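Local coordinates for protein polycyclic ketone monooxygenase (Myceliophthora thermophila, PDB 5MQ6) that uses FAD and NADPH to insert one oxygen atom next to the carbonyl of ketones, polycyclic ones above all, giving esters or lactones, at residues I186-D190 / E191-W195; K321-K325 / K326-R330; R400-T403 / D404-K408. One frame throughout, in Å; residues are numbered along the deposited sequence.

Contact 1. Residues I186-D190 / E191-W195; sequences IRWDD and ESRLW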
ATOM      1  N   ILE A 186      -6.350 -21.224   2.345  1.00 19.14           N
ATOM      2  CA  ILE A 186      -5.301 -21.846   1.541  1.00 18.21           C
ATOM      3  C   ILE A 186      -4.752 -22.959   2.436  1.00 20.96           C
ATOM      4  O   ILE A 186      -4.245 -22.729   3.549  1.00 20.85           O
ATOM      5  CB  ILE A 186      -4.279 -20.768   1.235  1.00 19.95           C
ATOM      6  CG1 ILE A 186      -4.961 -19.589   0.514  1.00 18.98           C
ATOM      7  CG2 ILE A 186      -3.113 -21.317   0.463  1.00 20.72           C
ATOM      8  CD1 ILE A 186      -4.003 -18.451   0.265  1.00 20.49           C
ATOM      9  N   ARG A 187      -4.868 -24.198   1.972  1.00 18.90           N
ATOM     10  CA  ARG A 187      -4.584 -25.330   2.798  1.00 21.02           C
ATOM     11  C   ARG A 187      -3.693 -26.308   2.073  1.00 18.23           C
ATOM     12  O   ARG A 187      -4.046 -26.763   0.994  1.00 18.60           O
ATOM     13  CB  ARG A 187      -5.922 -25.995   3.129  1.00 25.72           C
ATOM     14  CG  ARG A 187      -5.811 -27.196   4.050  1.00 34.29           C
ATOM     15  CD  ARG A 187      -7.203 -27.817   4.468  1.00 38.36           C
ATOM     16  NE  ARG A 187      -8.017 -26.798   5.171  1.00 44.39           N
ATOM     17  CZ  ARG A 187      -7.966 -26.524   6.478  1.00 40.91           C
ATOM     18  NH1 ARG A 187      -7.157 -27.181   7.326  1.00 48.21           N
ATOM     19  NH2 ARG A 187      -8.719 -25.573   6.935  1.00 45.18           N
ATOM     20  N   TRP A 188      -2.564 -26.663   2.680  1.00 19.61           N
ATOM     21  CA  TRP A 188      -1.641 -27.641   2.114  1.00 22.06           C
ATOM     22  C   TRP A 188      -2.171 -29.053   2.420  1.00 24.59           C
ATOM     23  O   TRP A 188      -2.566 -29.332   3.563  1.00 22.45           O
ATOM     24  CB  TRP A 188      -0.292 -27.539   2.792  1.00 22.19           C
ATOM     25  CG  TRP A 188       0.759 -28.573   2.339  1.00 20.57           C
ATOM     26  CD1 TRP A 188       1.277 -29.551   3.053  1.00 22.90           C
ATOM     27  CD2 TRP A 188       1.394 -28.630   1.061  1.00 20.25           C
ATOM     28  NE1 TRP A 188       2.209 -30.248   2.328  1.00 23.19           N
ATOM     29  CE2 TRP A 188       2.288 -29.716   1.087  1.00 19.88           C
ATOM     30  CE3 TRP A 188       1.290 -27.873  -0.097  1.00 22.07           C
ATOM     31  CZ2 TRP A 188       3.073 -30.052   0.023  1.00 20.16           C
ATOM     32  CZ3 TRP A 188       2.069 -28.239  -1.202  1.00 21.25           C
ATOM     33  CH2 TRP A 188       2.937 -29.275  -1.127  1.00 23.60           C
ATOM     34  N   ASP A 189      -2.093 -29.928   1.428  1.00 22.74           N
ATOM     35  CA  ASP A 189      -2.499 -31.308   1.560  1.00 27.02           C
ATOM     36  C   ASP A 189      -1.260 -32.207   1.523  1.00 28.62           C
ATOM     37  O   ASP A 189      -0.714 -32.388   0.427  1.00 27.57           O
ATOM     38  CB  ASP A 189      -3.443 -31.601   0.398  1.00 34.29           C
ATOM     39  CG  ASP A 189      -4.092 -32.965   0.477  1.00 48.10           C
ATOM     40  OD1 ASP A 189      -3.562 -33.907   1.118  1.00 41.66           O
ATOM     41  OD2 ASP A 189      -5.168 -33.063  -0.154  1.00 58.18           O
ATOM     42  N   ASP A 190      -0.832 -32.749   2.713  1.00 29.45           N
ATOM     43  CA  ASP A 190       0.355 -33.599   2.866  1.00 33.96           C
ATOM     44  C   ASP A 190       0.272 -34.798   1.944  1.00 35.01           C
ATOM     45  O   ASP A 190       1.303 -35.319   1.531  1.00 43.70           O
ATOM     46  CB  ASP A 190       0.626 -34.057   4.324  1.00 35.54           C
ATOM     47  CG  ASP A 190       1.154 -32.898   5.272  1.00 49.44           C
ATOM     48  OD1 ASP A 190       2.323 -32.423   5.090  1.00 56.57           O
ATOM     49  OD2 ASP A 190       0.437 -32.462   6.248  1.00 44.32           O
ATOM     50  N   GLU A 191      -0.916 -35.257   1.609  1.00 38.83           N
ATOM     51  CA  GLU A 191      -1.022 -36.478   0.801  1.00 45.25           C
ATOM     52  C   GLU A 191      -0.724 -36.221  -0.639  1.00 36.95           C
ATOM     53  O   GLU A 191       0.250 -36.684  -1.127  1.00 40.46           O
ATOM     54  CB  GLU A 191      -2.384 -37.177   0.957  1.00 58.26           C
ATOM     55  CG  GLU A 191      -2.527 -37.852   2.321  1.00 65.77           C
ATOM     56  CD  GLU A 191      -3.525 -39.018   2.334  1.00 79.23           C
ATOM     57  OE1 GLU A 191      -4.236 -39.270   1.314  1.00 82.29           O
ATOM     58  OE2 GLU A 191      -3.584 -39.696   3.389  1.00 76.26           O
ATOM     59  N   SER A 192      -1.551 -35.464  -1.316  1.00 33.02           N
ATOM     60  CA  SER A 192      -1.293 -35.111  -2.704  1.00 29.50           C
ATOM     61  C   SER A 192      -0.202 -34.014  -2.949  1.00 24.87           C
ATOM     62  O   SER A 192       0.125 -33.737  -4.107  1.00 26.84           O
ATOM     63  CB  SER A 192      -2.564 -34.582  -3.267  1.00 31.46           C
ATOM     64  OG  SER A 192      -2.937 -33.466  -2.524  1.00 36.96           O
ATOM     65  N   ARG A 193       0.329 -33.400  -1.892  1.00 20.66           N
ATOM     66  CA  ARG A 193       1.358 -32.388  -2.045  1.00 25.43           C
ATOM     67  C   ARG A 193       0.898 -31.224  -2.947  1.00 21.26           C
ATOM     68  O   ARG A 193       1.534 -30.919  -3.937  1.00 18.57           O
ATOM     69  CB  ARG A 193       2.587 -33.009  -2.694  1.00 29.81           C
ATOM     70  CG  ARG A 193       3.005 -34.278  -1.987  1.00 40.37           C
ATOM     71  CD  ARG A 193       4.039 -33.955  -0.994  1.00 44.14           C
ATOM     72  NE  ARG A 193       5.068 -34.950  -0.811  1.00 62.57           N
ATOM     73  CZ  ARG A 193       5.871 -35.403  -1.761  1.00 70.94           C
ATOM     74  NH1 ARG A 193       5.713 -35.079  -3.030  1.00 66.37           N
ATOM     75  NH2 ARG A 193       6.818 -36.264  -1.447  1.00 91.13           N
ATOM     76  N   LEU A 194      -0.269 -30.681  -2.636  1.00 20.44           N
ATOM     77  CA  LEU A 194      -0.824 -29.565  -3.372  1.00 19.77           C
ATOM     78  C   LEU A 194      -1.460 -28.642  -2.369  1.00 20.02           C
ATOM     79  O   LEU A 194      -1.900 -29.084  -1.304  1.00 17.83           O
ATOM     80  CB  LEU A 194      -1.887 -30.035  -4.347  1.00 20.60           C
ATOM     81  CG  LEU A 194      -1.424 -30.751  -5.612  1.00 23.03           C
ATOM     82  CD1 LEU A 194      -2.568 -31.486  -6.330  1.00 22.83           C
ATOM     83  CD2 LEU A 194      -0.731 -29.848  -6.616  1.00 22.00           C
ATOM     84  N   TRP A 195      -1.462 -27.355  -2.701  1.00 17.24           N
ATOM     85  CA  TRP A 195      -2.269 -26.382  -2.016  1.00 17.83           C
ATOM     86  C   TRP A 195      -3.720 -26.443  -2.584  1.00 17.69           C
ATOM     87  O   TRP A 195      -3.884 -26.602  -3.789  1.00 17.26           O
ATOM     88  CB  TRP A 195      -1.704 -24.973  -2.281  1.00 17.70           C
ATOM     89  CG  TRP A 195      -0.465 -24.740  -1.550  1.00 15.26           C
ATOM     90  CD1 TRP A 195       0.820 -24.824  -2.059  1.00 19.25           C
ATOM     91  CD2 TRP A 195      -0.348 -24.430  -0.192  1.00 17.77           C
ATOM     92  NE1 TRP A 195       1.752 -24.567  -1.055  1.00 18.03           N
ATOM     93  CE2 TRP A 195       1.066 -24.285   0.096  1.00 18.95           C
ATOM     94  CE3 TRP A 195      -1.279 -24.173   0.825  1.00 18.20           C
ATOM     95  CZ2 TRP A 195       1.553 -23.960   1.376  1.00 20.07           C
ATOM     96  CZ3 TRP A 195      -0.777 -23.840   2.120  1.00 20.65           C
ATOM     97  CH2 TRP A 195       0.612 -23.737   2.359  1.00 22.20           C
TER

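Contact 2. Residues K321-K325 / K326-R330; sequences KIARK and KGWQR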
ATOM      1  N   LYS A 321      17.046  11.490 -21.308  1.00 35.02           N
ATOM      2  CA  LYS A 321      17.170  11.574 -19.848  1.00 42.69           C
ATOM      3  C   LYS A 321      16.356  10.555 -19.042  1.00 42.65           C
ATOM      4  O   LYS A 321      16.504  10.497 -17.808  1.00 41.79           O
ATOM      5  CB  LYS A 321      16.773  12.995 -19.441  1.00 48.83           C
ATOM      6  CG  LYS A 321      17.878  14.030 -19.714  1.00 60.20           C
ATOM      7  CD  LYS A 321      17.304  15.408 -20.055  1.00 75.01           C
ATOM      8  CE  LYS A 321      16.567  16.073 -18.892  1.00 84.54           C
ATOM      9  NZ  LYS A 321      17.469  16.471 -17.762  1.00 86.50           N
ATOM     10  N   ILE A 322      15.484   9.804 -19.704  1.00 32.54           N
ATOM     11  CA  ILE A 322      14.622   8.831 -19.018  1.00 30.70           C
ATOM     12  C   ILE A 322      14.961   7.450 -19.537  1.00 30.42           C
ATOM     13  O   ILE A 322      15.672   6.698 -18.875  1.00 33.66           O
ATOM     14  CB  ILE A 322      13.147   9.188 -19.164  1.00 29.01           C
ATOM     15  CG1 ILE A 322      12.923  10.619 -18.588  1.00 30.31           C
ATOM     16  CG2 ILE A 322      12.305   8.133 -18.463  1.00 28.96           C
ATOM     17  CD1 ILE A 322      11.593  11.261 -18.928  1.00 33.87           C
ATOM     18  N   ALA A 323      14.541   7.124 -20.736  1.00 29.72           N
ATOM     19  CA  ALA A 323      14.846   5.821 -21.267  1.00 32.56           C
ATOM     20  C   ALA A 323      16.301   5.808 -21.782  1.00 33.87           C
ATOM     21  O   ALA A 323      16.544   5.605 -22.932  1.00 41.38           O
ATOM     22  CB  ALA A 323      13.839   5.424 -22.363  1.00 34.82           C
ATOM     23  N   ARG A 324      17.269   5.913 -20.899  1.00 34.37           N
ATOM     24  CA  ARG A 324      18.600   6.276 -21.300  1.00 39.71           C
ATOM     25  C   ARG A 324      19.351   5.093 -21.823  1.00 38.02           C
ATOM     26  O   ARG A 324      20.321   5.286 -22.497  1.00 45.80           O
ATOM     27  CB  ARG A 324      19.410   6.822 -20.129  1.00 41.25           C
ATOM     28  CG  ARG A 324      18.753   7.992 -19.454  1.00 52.62           C
ATOM     29  CD  ARG A 324      18.644   7.796 -17.938  1.00 56.88           C
ATOM     30  NE  ARG A 324      19.870   8.197 -17.313  1.00 47.07           N
ATOM     31  CZ  ARG A 324      20.139   9.411 -16.827  1.00 41.84           C
ATOM     32  NH1 ARG A 324      19.273  10.380 -16.766  1.00 35.85           N
ATOM     33  NH2 ARG A 324      21.331   9.627 -16.348  1.00 41.94           N
ATOM     34  N   LYS A 325      18.951   3.891 -21.471  1.00 38.48           N
ATOM     35  CA  LYS A 325      19.716   2.702 -21.875  1.00 44.06           C
ATOM     36  C   LYS A 325      19.043   1.422 -21.395  1.00 40.62           C
ATOM     37  O   LYS A 325      18.055   1.536 -20.698  1.00 36.01           O
ATOM     38  CB  LYS A 325      21.140   2.788 -21.356  1.00 52.38           C
ATOM     39  CG  LYS A 325      21.438   2.058 -20.072  1.00 49.40           C
ATOM     40  CD  LYS A 325      20.778   2.686 -18.891  1.00 46.25           C
ATOM     41  CE  LYS A 325      21.468   2.169 -17.646  1.00 51.62           C
ATOM     42  NZ  LYS A 325      22.868   2.663 -17.519  1.00 49.99           N
ATOM     43  N   LYS A 326      19.578   0.234 -21.730  1.00 36.02           N
ATOM     44  CA  LYS A 326      18.906  -1.023 -21.356  1.00 39.65           C
ATOM     45  C   LYS A 326      18.916  -1.114 -19.878  1.00 32.37           C
ATOM     46  O   LYS A 326      19.930  -0.930 -19.310  1.00 31.76           O
ATOM     47  CB  LYS A 326      19.607  -2.283 -21.910  1.00 43.01           C
ATOM     48  CG  LYS A 326      19.629  -2.315 -23.418  1.00 56.30           C
ATOM     49  CD  LYS A 326      20.477  -3.476 -23.956  1.00 70.02           C
ATOM     50  CE  LYS A 326      22.003  -3.228 -23.856  1.00 67.86           C
ATOM     51  NZ  LYS A 326      22.555  -2.656 -25.120  1.00 65.82           N
ATOM     52  N   GLY A 327      17.803  -1.376 -19.245  1.00 31.66           N
ATOM     53  CA  GLY A 327      17.789  -1.520 -17.765  1.00 28.03           C
ATOM     54  C   GLY A 327      17.633  -0.166 -17.118  1.00 28.06           C
ATOM     55  O   GLY A 327      17.894  -0.002 -15.941  1.00 26.73           O
ATOM     56  N   TRP A 328      17.142   0.818 -17.865  1.00 27.58           N
ATOM     57  CA  TRP A 328      17.087   2.157 -17.311  1.00 26.53           C
ATOM     58  C   TRP A 328      16.157   2.317 -16.112  1.00 25.14           C
ATOM     59  O   TRP A 328      16.429   3.091 -15.215  1.00 25.72           O
ATOM     60  CB  TRP A 328      16.727   3.157 -18.383  1.00 25.39           C
ATOM     61  CG  TRP A 328      15.343   2.981 -18.968  1.00 23.26           C
ATOM     62  CD1 TRP A 328      15.020   2.336 -20.129  1.00 22.27           C
ATOM     63  CD2 TRP A 328      14.129   3.550 -18.457  1.00 22.27           C
ATOM     64  NE1 TRP A 328      13.668   2.428 -20.349  1.00 23.39           N
ATOM     65  CE2 TRP A 328      13.094   3.172 -19.340  1.00 21.47           C
ATOM     66  CE3 TRP A 328      13.817   4.318 -17.340  1.00 22.93           C
ATOM     67  CZ2 TRP A 328      11.772   3.478 -19.118  1.00 19.92           C
ATOM     68  CZ3 TRP A 328      12.435   4.689 -17.130  1.00 20.47           C
ATOM     69  CH2 TRP A 328      11.452   4.243 -18.017  1.00 20.03           C
ATOM     70  N   GLN A 329      15.057   1.592 -16.099  1.00 25.77           N
ATOM     71  CA  GLN A 329      14.068   1.832 -15.075  1.00 27.09           C
ATOM     72  C   GLN A 329      14.529   1.399 -13.664  1.00 24.24           C
ATOM     73  O   GLN A 329      14.311   2.132 -12.662  1.00 22.55           O
ATOM     74  CB  GLN A 329      12.727   1.225 -15.479  1.00 27.55           C
ATOM     75  CG  GLN A 329      11.602   1.557 -14.532  1.00 28.79           C
ATOM     76  CD  GLN A 329      10.229   1.167 -15.065  1.00 28.82           C
ATOM     77  OE1 GLN A 329      10.062   0.132 -15.743  1.00 25.96           O
ATOM     78  NE2 GLN A 329       9.247   1.968 -14.754  1.00 25.76           N
ATOM     79  N   ARG A 330      15.207   0.249 -13.570  1.00 20.72           N
ATOM     80  CA  ARG A 330      15.737  -0.138 -12.297  1.00 24.50           C
ATOM     81  C   ARG A 330      16.794   0.881 -11.774  1.00 24.65           C
ATOM     82  O   ARG A 330      16.842   1.241 -10.626  1.00 21.15           O
ATOM     83  CB  ARG A 330      16.204  -1.610 -12.395  1.00 30.09           C
ATOM     84  CG  ARG A 330      17.027  -2.097 -11.273  1.00 32.72           C
ATOM     85  CD  ARG A 330      16.207  -2.573 -10.093  1.00 35.51           C
ATOM     86  NE  ARG A 330      15.442  -3.823 -10.242  1.00 33.57           N
ATOM     87  CZ  ARG A 330      15.890  -5.057 -10.011  1.00 34.62           C
ATOM     88  NH1 ARG A 330      17.174  -5.288  -9.754  1.00 39.73           N
ATOM     89  NH2 ARG A 330      15.042  -6.098 -10.048  1.00 29.38           N
TER

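Contact 3. Residues R400-T403 / D404-K408; sequences RART and DSIVK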
ATOM      1  N   ARG A 400       5.439  23.682   6.420  1.00 18.97           N
ATOM      2  CA  ARG A 400       4.546  24.588   7.175  1.00 22.28           C
ATOM      3  C   ARG A 400       4.519  25.999   6.624  1.00 22.91           C
ATOM      4  O   ARG A 400       3.469  26.670   6.596  1.00 24.97           O
ATOM      5  CB  ARG A 400       4.970  24.653   8.619  1.00 24.72           C
ATOM      6  CG  ARG A 400       4.603  23.456   9.541  1.00 25.55           C
ATOM      7  CD  ARG A 400       5.464  23.571  10.847  1.00 25.96           C
ATOM      8  NE  ARG A 400       5.737  22.258  11.120  1.00 34.38           N
ATOM      9  CZ  ARG A 400       6.822  21.597  11.424  1.00 33.92           C
ATOM     10  NH1 ARG A 400       8.035  22.075  11.751  1.00 29.12           N
ATOM     11  NH2 ARG A 400       6.579  20.316  11.440  1.00 46.25           N
ATOM     12  N   ALA A 401       5.680  26.440   6.185  1.00 22.42           N
ATOM     13  CA  ALA A 401       5.799  27.779   5.595  1.00 23.30           C
ATOM     14  C   ALA A 401       5.071  27.874   4.264  1.00 24.79           C
ATOM     15  O   ALA A 401       4.460  28.918   3.948  1.00 24.93           O
ATOM     16  CB  ALA A 401       7.266  28.065   5.374  1.00 24.15           C
ATOM     17  N   ARG A 402       5.158  26.797   3.475  1.00 23.20           N
ATOM     18  CA  ARG A 402       4.465  26.733   2.210  1.00 23.45           C
ATOM     19  C   ARG A 402       2.973  26.895   2.489  1.00 22.48           C
ATOM     20  O   ARG A 402       2.248  27.661   1.804  1.00 23.00           O
ATOM     21  CB  ARG A 402       4.731  25.400   1.448  1.00 24.94           C
ATOM     22  CG  ARG A 402       3.997  25.385   0.143  1.00 28.85           C
ATOM     23  CD  ARG A 402       4.563  24.586  -1.038  1.00 31.46           C
ATOM     24  NE  ARG A 402       3.644  23.582  -1.177  1.00 35.52           N
ATOM     25  CZ  ARG A 402       2.771  23.291  -2.109  1.00 29.76           C
ATOM     26  NH1 ARG A 402       2.767  23.674  -3.342  1.00 34.20           N
ATOM     27  NH2 ARG A 402       1.985  22.350  -1.751  1.00 29.85           N
ATOM     28  N   THR A 403       2.502  26.206   3.504  1.00 20.50           N
ATOM     29  CA  THR A 403       1.082  26.249   3.874  1.00 25.90           C
ATOM     30  C   THR A 403       0.739  27.651   4.320  1.00 27.74           C
ATOM     31  O   THR A 403      -0.249  28.215   3.884  1.00 26.83           O
ATOM     32  CB  THR A 403       0.793  25.224   5.011  1.00 25.25           C
ATOM     33  OG1 THR A 403       0.967  23.896   4.496  1.00 25.28           O
ATOM     34  CG2 THR A 403      -0.585  25.334   5.555  1.00 21.85           C
ATOM     35  N   ASP A 404       1.592  28.190   5.170  1.00 26.83           N
ATOM     36  CA  ASP A 404       1.462  29.593   5.585  1.00 29.73           C
ATOM     37  C   ASP A 404       1.296  30.589   4.425  1.00 24.64           C
ATOM     38  O   ASP A 404       0.390  31.409   4.448  1.00 27.51           O
ATOM     39  CB  ASP A 404       2.565  29.949   6.597  1.00 28.98           C
ATOM     40  CG  ASP A 404       1.983  30.086   7.956  1.00 42.86           C
ATOM     41  OD1 ASP A 404       1.323  31.082   8.160  1.00 54.63           O
ATOM     42  OD2 ASP A 404       2.056  29.208   8.820  1.00 51.97           O
ATOM     43  N   SER A 405       2.084  30.433   3.390  1.00 25.61           N
ATOM     44  CA  SER A 405       2.053  31.322   2.234  1.00 29.65           C
ATOM     45  C   SER A 405       0.836  31.179   1.324  1.00 32.39           C
ATOM     46  O   SER A 405       0.446  32.106   0.709  1.00 26.35           O
ATOM     47  CB  SER A 405       3.329  31.099   1.405  1.00 30.48           C
ATOM     48  OG  SER A 405       3.368  29.784   0.783  1.00 25.79           O
ATOM     49  N   ILE A 406       0.251  29.997   1.210  1.00 34.10           N
ATOM     50  CA  ILE A 406      -0.825  29.766   0.245  1.00 29.52           C
ATOM     51  C   ILE A 406      -2.170  30.095   0.868  1.00 24.27           C
ATOM     52  O   ILE A 406      -3.031  30.673   0.248  1.00 29.05           O
ATOM     53  CB  ILE A 406      -0.801  28.294  -0.215  1.00 31.84           C
ATOM     54  CG1 ILE A 406       0.387  28.055  -1.157  1.00 32.34           C
ATOM     55  CG2 ILE A 406      -2.134  27.883  -0.856  1.00 33.27           C
ATOM     56  CD1 ILE A 406       0.780  26.586  -1.233  1.00 37.50           C
ATOM     57  N   VAL A 407      -2.371  29.697   2.096  1.00 25.00           N
ATOM     58  CA  VAL A 407      -3.678  29.734   2.673  1.00 29.33           C
ATOM     59  C   VAL A 407      -3.904  31.108   3.313  1.00 33.68           C
ATOM     60  O   VAL A 407      -3.290  31.442   4.344  1.00 33.04           O
ATOM     61  CB  VAL A 407      -3.826  28.643   3.713  1.00 32.00           C
ATOM     62  CG1 VAL A 407      -5.188  28.786   4.409  1.00 34.54           C
ATOM     63  CG2 VAL A 407      -3.724  27.265   3.008  1.00 29.82           C
ATOM     64  N   LYS A 408      -4.834  31.857   2.733  1.00 34.59           N
ATOM     65  CA  LYS A 408      -4.918  33.297   2.986  1.00 38.86           C
ATOM     66  C   LYS A 408      -5.406  33.561   4.362  1.00 33.14           C
ATOM     67  O   LYS A 408      -4.807  34.293   5.077  1.00 45.19           O
ATOM     68  CB  LYS A 408      -5.757  34.047   1.927  1.00 37.88           C
ATOM     69  CG  LYS A 408      -4.924  34.272   0.693  1.00 50.76           C
ATOM     70  CD  LYS A 408      -5.663  35.081  -0.341  1.00 62.27           C
ATOM     71  CE  LYS A 408      -6.526  34.182  -1.190  1.00 64.71           C
ATOM     72  NZ  LYS A 408      -7.268  34.970  -2.191  1.00 76.70           N
TER

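Contact 1. Residues I186-D190 / E191-W195
W188 and W195, both buried and on the same face of the sheet, make the tight part of this hairpin. Their CA atoms lie only 4.4 Å apart, as in an antiparallel non-hydrogen-bonded pair, and the indoles meet T-shaped: the edge of W188 points at the face of W195, with the centroid of the six-membered ring of W188 4.8 Å from that of the five-membered ring of W195 and the planes at 60°. CE3 of W188 comes closest, 3.5 Å from NE1 of W195. W188 CG is anti to its backbone N, whereas W195 CG is anti to its carbonyl carbon (chi1 -73°); W195 thus lies back along the strand 181-189, its six-membered ring beneath CB of W188 in a CH-pi contact of 3.9 Å to the ring centroid. Beyond it, CG2 of I186 reaches W195 CE3 at 3.4 Å. The indole N-H of W195 is spent on P525 O. Toward the turn, W188 CH2 rests on the backbone of R193, 3.4 Å from its C atom.

The turn itself is looser and faces solvent. D189 N is hydrogen-bonded to L194 O (2.9 Å, 154° at the hydrogen), but the return bond from R193 N to D189 O is bent and weak. OD1 of D189 accepts E191 N on its anti side, 3.0 Å away and tilted out of the carboxylate plane, while E191 itself leads outward. D190 is tied instead to R499 by a salt bridge and to the backbone N of G500. With R193 and L194 both opposite D189, and R193 in a left-handed backbone conformation, the turn has the G1 beta bulge found in tight beta hairpins, here joining strands 181-189 and 194-201.

Contact 2. Residues K321-K325 / K326-R330
W328 folds back over the loop that leads to it, and its indole lies on I322 and A323. Its CB starts close to the backbone, 3.1 Å from K325 O and 3.8 Å from R324 N. CG stands between the backbone N and the carbonyl carbon (chi1 65°), which turns the ring toward the preceding residues rather than out along the new helix. K325 O then lies at the ring edge, in plane, 3.2 Å from CD1. The five-membered ring is roofed by A323: its CA sits 3.5 Å above the centroid and only 1° off the normal, a CH-pi contact straight over the face, and its CB leans across to NE1 at 3.6 Å. On the same side, I322 O lies 3.1 Å above the ring plane but out at its rim, nearest CE3. At the far end CZ3 meets CG2 of I322 at 3.7 Å and CH2 meets it less closely, the two side chains running side by side in the same direction.

The chain here passes from helix 315-322 to helix 328-340. A323 is the centre of an inverse gamma turn, and K325 to W328 form a type II beta turn whose third residue, G327, has positive phi and also takes the N-cap position of the second helix; its N is hydrogen-bonded to OE1 of E144. The opposite face of the indole is covered by CB of Q329, and L143 and E144 of helix 143-146 pack against W328 as well.

R324 NH1 reaches back to K321 O in a nearly straight bond of 3.0 Å; the oxygen lies in the guanidinium plane, although the donor stands well above the carbonyl plane. NH2 of R324 forms a salt bridge with E349.

Contact 3. Residues R400-T403 / D404-K408
R402 and I406, one turn apart, make the side-chain contact at the C-terminal end of helix 378-406. CD1 of I406 lies 3.9 Å above the R402 guanidinium plane, over its centre, and also meets CG of the same arginine at 3.7 Å. R402 leaves the helix with CG anti to its backbone N (chi1 -180°) and bends at chi3, which brings the flat end group back across the isoleucine.

Just beneath, the carbonyl of R402 receives two donors. I406 N supplies the helical bond, and the hydroxyl of S405 adds a shorter one from OG, 2.6 Å long and coming in from the side of the C=O. S405 OG is placed for this between its backbone N and carbonyl carbon (chi1 67°), folded back on the preceding turn. T403 O is shared too: V407 N approaches it nearly along the C=O axis at 3.1 Å, while I406 N makes a longer bond from above the carbonyl plane. The bonds from D404 N to R400 O (2.8 Å) and from S405 N to A401 O continue the regular ladder upstream.

Further out, R402 NH2 is held by the carbonyl oxygens of S430 and V305, consistent with a guanidinium kept over I406, and L434 of helix 433-436 packs on both side chains. V407, the first residue to leave helical angles, lies against helix 410-416. D404 pairs with K417, and the N438 side-chain amide gives ND2 to I406 O and takes K408 N on OD1.

S405 OG adds a second donor to R402 O, I406 N is split between R402 O and T403 O, and I406 O, past the last helical donors, is met by N438; the cationic R402 near this negative helix end is probably favoured electrostatically.

The three contacts are local, follow one another along the chain without touching, and are all partly buried. Contacts 1 and 3 lie on opposite sides of the chain's centre, their own centres about 59 Å apart. Contact 1 joins two neighbouring strands of one hairpin and contact 2 bridges two successive helices, whereas contact 3 stays within a single helix and its end. Tryptophan dominates the buried part of the first two: ring on ring in the sheet, ring on backbone at the helix junction. Contact 3 has no aromatic ring and relies on main-chain bonds, a hydroxyl and an arginine face. Exposed charged residues flank contacts 1 and 2; in contact 3 an arginine itself takes part, and R400 is buried.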